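Local atomic coordinates of glycosyl hydrolase, family 38 (Enterococcus faecalis, PDB entry 5KBP), a protein that probably hydrolyses alpha-mannosidic linkages in carbohydrates. Residues Gln658-Thr663 with Thr729-Gly734; Val304-Trp309 with Thr370-Ala375. One frame throughout, in Å; residues are numbered along the deposited sequence.

Contact 1 (Gln658-Thr663 with Thr729-Gly734); sequences QLFFET and TIFNEG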
# COMPACT_ATOMS: atom_id res chain seq x y z
N GLN A 658 19.82 32.79 4.13
CA GLN A 658 18.93 31.76 4.65
C GLN A 658 19.62 30.94 5.73
O GLN A 658 20.72 30.41 5.51
CB GLN A 658 18.45 30.85 3.52
CG GLN A 658 17.49 31.50 2.54
CD GLN A 658 16.91 30.51 1.55
OE1 GLN A 658 17.64 29.73 0.94
NE2 GLN A 658 15.59 30.53 1.40
N LEU A 659 18.98 30.83 6.88
CA LEU A 659 19.47 30.02 7.99
C LEU A 659 18.63 28.75 8.04
O LEU A 659 17.43 28.80 8.35
CB LEU A 659 19.40 30.79 9.31
CG LEU A 659 20.28 30.30 10.46
CD1 LEU A 659 21.75 30.54 10.14
CD2 LEU A 659 19.87 30.97 11.76
N PHE A 660 19.24 27.61 7.72
CA PHE A 660 18.52 26.35 7.60
C PHE A 660 18.54 25.58 8.91
O PHE A 660 19.54 25.58 9.64
CB PHE A 660 19.13 25.50 6.49
CG PHE A 660 18.94 26.07 5.11
CD1 PHE A 660 19.83 26.99 4.59
CD2 PHE A 660 17.86 25.68 4.33
CE1 PHE A 660 19.66 27.51 3.33
CE2 PHE A 660 17.68 26.20 3.07
CZ PHE A 660 18.57 27.12 2.56
N PHE A 661 17.42 24.92 9.21
CA PHE A 661 17.28 24.11 10.41
C PHE A 661 16.85 22.70 10.03
O PHE A 661 16.13 22.49 9.05
CB PHE A 661 16.25 24.71 11.37
CG PHE A 661 16.48 26.16 11.68
CD1 PHE A 661 17.62 26.56 12.37
CD2 PHE A 661 15.56 27.12 11.29
CE1 PHE A 661 17.83 27.89 12.66
CE2 PHE A 661 15.78 28.45 11.58
CZ PHE A 661 16.91 28.84 12.26
N GLU A 662 17.31 21.73 10.82
CA GLU A 662 16.95 20.32 10.63
C GLU A 662 16.83 19.69 12.02
O GLU A 662 17.84 19.33 12.62
CB GLU A 662 17.97 19.59 9.77
CG GLU A 662 17.37 18.55 8.84
CD GLU A 662 18.40 17.85 7.99
OE1 GLU A 662 18.89 16.78 8.40
OE2 GLU A 662 18.74 18.37 6.91
N THR A 663 15.61 19.58 12.51
CA THR A 663 15.34 19.04 13.84
C THR A 663 14.93 17.58 13.73
O THR A 663 14.04 17.24 12.95
CB THR A 663 14.25 19.85 14.55
OG1 THR A 663 14.68 21.21 14.70
CG2 THR A 663 13.95 19.26 15.91
N THR A 729 10.82 35.93 7.93
CA THR A 729 10.14 34.89 7.16
C THR A 729 10.61 33.53 7.64
O THR A 729 11.81 33.29 7.79
CB THR A 729 10.43 35.04 5.66
OG1 THR A 729 9.94 36.30 5.19
CG2 THR A 729 9.75 33.92 4.88
N ILE A 730 9.65 32.64 7.89
CA ILE A 730 9.92 31.27 8.34
C ILE A 730 9.36 30.33 7.29
O ILE A 730 8.14 30.28 7.08
CB ILE A 730 9.30 30.98 9.71
CG1 ILE A 730 9.79 32.00 10.75
CG2 ILE A 730 9.63 29.57 10.16
CD1 ILE A 730 11.28 31.97 10.98
N PHE A 731 10.24 29.57 6.64
CA PHE A 731 9.82 28.59 5.64
C PHE A 731 9.99 27.18 6.18
O PHE A 731 10.71 26.95 7.17
CB PHE A 731 10.59 28.77 4.32
CG PHE A 731 12.08 28.75 4.47
CD1 PHE A 731 12.79 29.92 4.71
CD2 PHE A 731 12.79 27.56 4.33
CE1 PHE A 731 14.16 29.90 4.83
CE2 PHE A 731 14.17 27.54 4.45
CZ PHE A 731 14.86 28.72 4.70
N ASN A 732 9.33 26.23 5.53
CA ASN A 732 9.24 24.87 6.04
C ASN A 732 8.99 23.91 4.89
O ASN A 732 8.75 24.32 3.75
CB ASN A 732 8.12 24.75 7.09
CG ASN A 732 6.74 24.86 6.47
OD1 ASN A 732 6.13 23.85 6.11
ND2 ASN A 732 6.24 26.08 6.34
N GLU A 733 9.06 22.61 5.21
CA GLU A 733 8.75 21.54 4.27
C GLU A 733 7.77 20.59 4.95
O GLU A 733 8.17 19.71 5.71
CB GLU A 733 10.01 20.80 3.83
CG GLU A 733 11.03 21.65 3.11
CD GLU A 733 12.21 20.84 2.62
OE1 GLU A 733 12.12 19.60 2.61
OE2 GLU A 733 13.24 21.45 2.24
N GLY A 734 6.48 20.77 4.68
CA GLY A 734 5.47 19.90 5.23
C GLY A 734 5.02 20.23 6.63
O GLY A 734 4.27 19.44 7.23
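In the large antiparallel sheet of the C-terminal domain, Phe731 on strand 727-732 reaches Phe660 and Gln658 across an intervening strand. Strand 772-783 lies between the two segments and pairs with both strands. The two segments therefore run parallel, and the nearest CA atoms, Phe660 CA and Phe731 CA, stay 9.2 Å apart. No hydrogen bond joins the segments directly; side chains make the contact.

Phe731 does the bridging. Its CG sits between the backbone N and the carbonyl carbon (chi1 54°), and the ring projects over strand 772-783. It meets Phe660 as an offset edge-to-face pair, the edge of Phe731 turned to the face of Phe660. The planes are 72° apart and the two ring centroids 5.8 Å apart. The closest atoms are Phe660 CE2 and Phe731 CE2, at 4.0 Å. Phe731 CZ lies 4.1 Å from Phe660 CE2.

Gln658 adds a second contact on the Phe731 ring. Its amide NE2 approaches Phe731 CE1 to 3.8 Å, with amide and ring planes 33° apart. The same NE2 is hydrogen-bonded to the carbonyl O of Gln795, which satisfies this buried nitrogen and helps fix the amide.

Gln795 belongs to helix 789-799, which packs on this face of the sheet. Ala799 touches both Phe660 and Phe731, and Ala796 touches Phe731. The sheet belongs to the galactose mutarotase-like beta fold of this domain. Leu659 and Phe661 contact strand 545-549, which belongs to another sheet of that fold.

Contact 2 (Val304-Trp309 with Thr370-Ala375); sequences VYLKQW and TRFENA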
# COMPACT_ATOMS: atom_id res chain seq x y z
N VAL A 304 1.97 14.34 10.70
CA VAL A 304 2.83 15.25 9.93
C VAL A 304 3.59 14.50 8.85
O VAL A 304 3.96 15.08 7.82
CB VAL A 304 3.78 16.01 10.88
CG1 VAL A 304 4.70 15.04 11.60
CG2 VAL A 304 4.57 17.07 10.12
N TYR A 305 3.83 13.20 9.04
CA TYR A 305 4.56 12.42 8.04
C TYR A 305 3.80 12.36 6.72
O TYR A 305 4.42 12.28 5.65
CB TYR A 305 4.85 11.02 8.56
CG TYR A 305 3.62 10.21 8.92
CD1 TYR A 305 3.08 10.26 10.20
CD2 TYR A 305 3.01 9.39 7.98
CE1 TYR A 305 1.97 9.52 10.53
CE2 TYR A 305 1.89 8.64 8.31
CZ TYR A 305 1.37 8.71 9.59
OH TYR A 305 0.26 7.98 9.92
N LEU A 306 2.47 12.40 6.77
CA LEU A 306 1.69 12.50 5.54
C LEU A 306 1.97 13.81 4.81
O LEU A 306 2.16 13.83 3.59
CB LEU A 306 0.20 12.37 5.85
CG LEU A 306 -0.32 11.05 6.43
CD1 LEU A 306 -1.78 11.19 6.82
CD2 LEU A 306 -0.13 9.92 5.44
N LYS A 307 1.99 14.91 5.56
CA LYS A 307 2.24 16.22 4.95
C LYS A 307 3.67 16.31 4.42
O LYS A 307 3.91 16.94 3.38
CB LYS A 307 1.98 17.33 5.96
CG LYS A 307 0.51 17.73 6.11
CD LYS A 307 -0.29 16.71 6.88
CE LYS A 307 -1.68 17.23 7.18
NZ LYS A 307 -2.51 16.22 7.90
N GLN A 308 4.62 15.69 5.11
CA GLN A 308 6.00 15.70 4.64
C GLN A 308 6.15 14.92 3.34
O GLN A 308 6.80 15.37 2.40
CB GLN A 308 6.93 15.14 5.72
CG GLN A 308 7.07 16.04 6.94
CD GLN A 308 8.00 15.46 7.99
OE1 GLN A 308 8.01 14.25 8.22
NE2 GLN A 308 8.78 16.32 8.62
N TRP A 309 5.54 13.73 3.28
CA TRP A 309 5.59 12.95 2.05
C TRP A 309 4.86 13.65 0.91
O TRP A 309 5.31 13.61 -0.24
CB TRP A 309 4.99 11.56 2.29
CG TRP A 309 6.00 10.54 2.70
CD1 TRP A 309 6.40 10.25 3.97
CD2 TRP A 309 6.76 9.69 1.84
NE1 TRP A 309 7.35 9.26 3.95
CE2 TRP A 309 7.59 8.90 2.65
CE3 TRP A 309 6.81 9.51 0.45
CZ2 TRP A 309 8.47 7.96 2.13
CZ3 TRP A 309 7.68 8.57 -0.07
CH2 TRP A 309 8.50 7.81 0.77
N THR A 370 1.66 3.79 0.90
CA THR A 370 1.93 3.01 -0.30
C THR A 370 1.73 3.84 -1.56
O THR A 370 2.54 3.78 -2.49
CB THR A 370 1.04 1.76 -0.33
OG1 THR A 370 1.39 0.89 0.75
CG2 THR A 370 1.21 1.01 -1.65
N ARG A 371 0.66 4.64 -1.60
CA ARG A 371 0.44 5.52 -2.73
C ARG A 371 1.55 6.55 -2.85
O ARG A 371 2.01 6.86 -3.96
CB ARG A 371 -0.91 6.22 -2.60
CG ARG A 371 -2.11 5.29 -2.47
CD ARG A 371 -3.40 6.04 -2.74
NE ARG A 371 -4.59 5.24 -2.47
CZ ARG A 371 -5.33 5.34 -1.37
NH1 ARG A 371 -6.40 4.57 -1.22
NH2 ARG A 371 -5.00 6.21 -0.43
N PHE A 372 2.00 7.11 -1.72
CA PHE A 372 3.10 8.06 -1.73
C PHE A 372 4.37 7.43 -2.27
O PHE A 372 5.07 8.01 -3.10
CB PHE A 372 3.32 8.62 -0.33
CG PHE A 372 2.44 9.80 0.01
CD1 PHE A 372 2.30 10.84 -0.88
CD2 PHE A 372 1.76 9.85 1.21
CE1 PHE A 372 1.49 11.92 -0.58
CE2 PHE A 372 0.96 10.92 1.53
CZ PHE A 372 0.82 11.96 0.63
N GLU A 373 4.69 6.22 -1.80
CA GLU A 373 5.88 5.52 -2.28
C GLU A 373 5.81 5.28 -3.78
O GLU A 373 6.79 5.49 -4.50
CB GLU A 373 6.06 4.20 -1.53
CG GLU A 373 6.34 4.34 -0.04
CD GLU A 373 7.82 4.41 0.27
OE1 GLU A 373 8.17 4.58 1.45
OE2 GLU A 373 8.63 4.28 -0.67
N ASN A 374 4.65 4.84 -4.27
CA ASN A 374 4.51 4.50 -5.68
C ASN A 374 4.59 5.75 -6.56
O ASN A 374 5.29 5.76 -7.58
CB ASN A 374 3.20 3.75 -5.92
CG ASN A 374 3.23 2.35 -5.35
OD1 ASN A 374 4.29 1.75 -5.19
ND2 ASN A 374 2.05 1.81 -5.05
N ALA A 375 3.87 6.81 -6.18
CA ALA A 375 3.94 8.05 -6.94
C ALA A 375 5.34 8.63 -6.92
O ALA A 375 5.84 9.13 -7.94
CB ALA A 375 2.93 9.06 -6.39
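Phe372 and Glu373 of helix 362-393 face Leu306 and Trp309 of helix 304-332. The helices belong to the helical middle domain. Their short segments run nearly parallel, at 17°, with axes 10.9 Å apart. At the start of segment 370-375, Thr370 OG1 hydrogen-bonds Thr370 OG1 of the second subunit, so this helix also lies at the dimer interface.

Phe372 lies against both Leu306 and Trp309. Trp309 CB sits over one face of its ring in a CH-pi contact, 4.0 Å from the centroid. Farther out, Phe372 CE2 meets Leu306 CD2 at 4.2 Å, and Phe372 CZ comes to 3.7 Å from Leu306 O. At the base of the side chain, Phe372 CB touches Trp309 CE3 at 3.7 Å. The indole and phenyl groups pass alongside one another, pointing opposite ways.

Glu373 follows. Its chain bends at chi2 (-90°) and brings OE1 to 3.3 Å from Trp309 CH2.

No hydrogen bond crosses between the segments. Cohesion is mainly apolar; the Glu373 carboxylate meets the indole obliquely and has a charged partner, though a long and weak one, in Arg366 of the second subunit.

How the contacts relate
Contact 2 comes first along the chain and closes before contact 1 opens. It joins two helices of the middle domain, whereas contact 1 lies in the antiparallel beta region of the C-terminal domain. Their centres are about 20 Å apart, yet the segments touch. Gly734 O lies 3.4 Å from Lys307 CB, and Glu733 O packs near Gln308 CG. Strand 772-783 also ties them together: it is the middle strand of contact 1, and its residues Tyr774 and Phe776 pack on Val304, Tyr305 and Gln308. The start of helix 304-332 is thus part of the interface between the helical and beta domains.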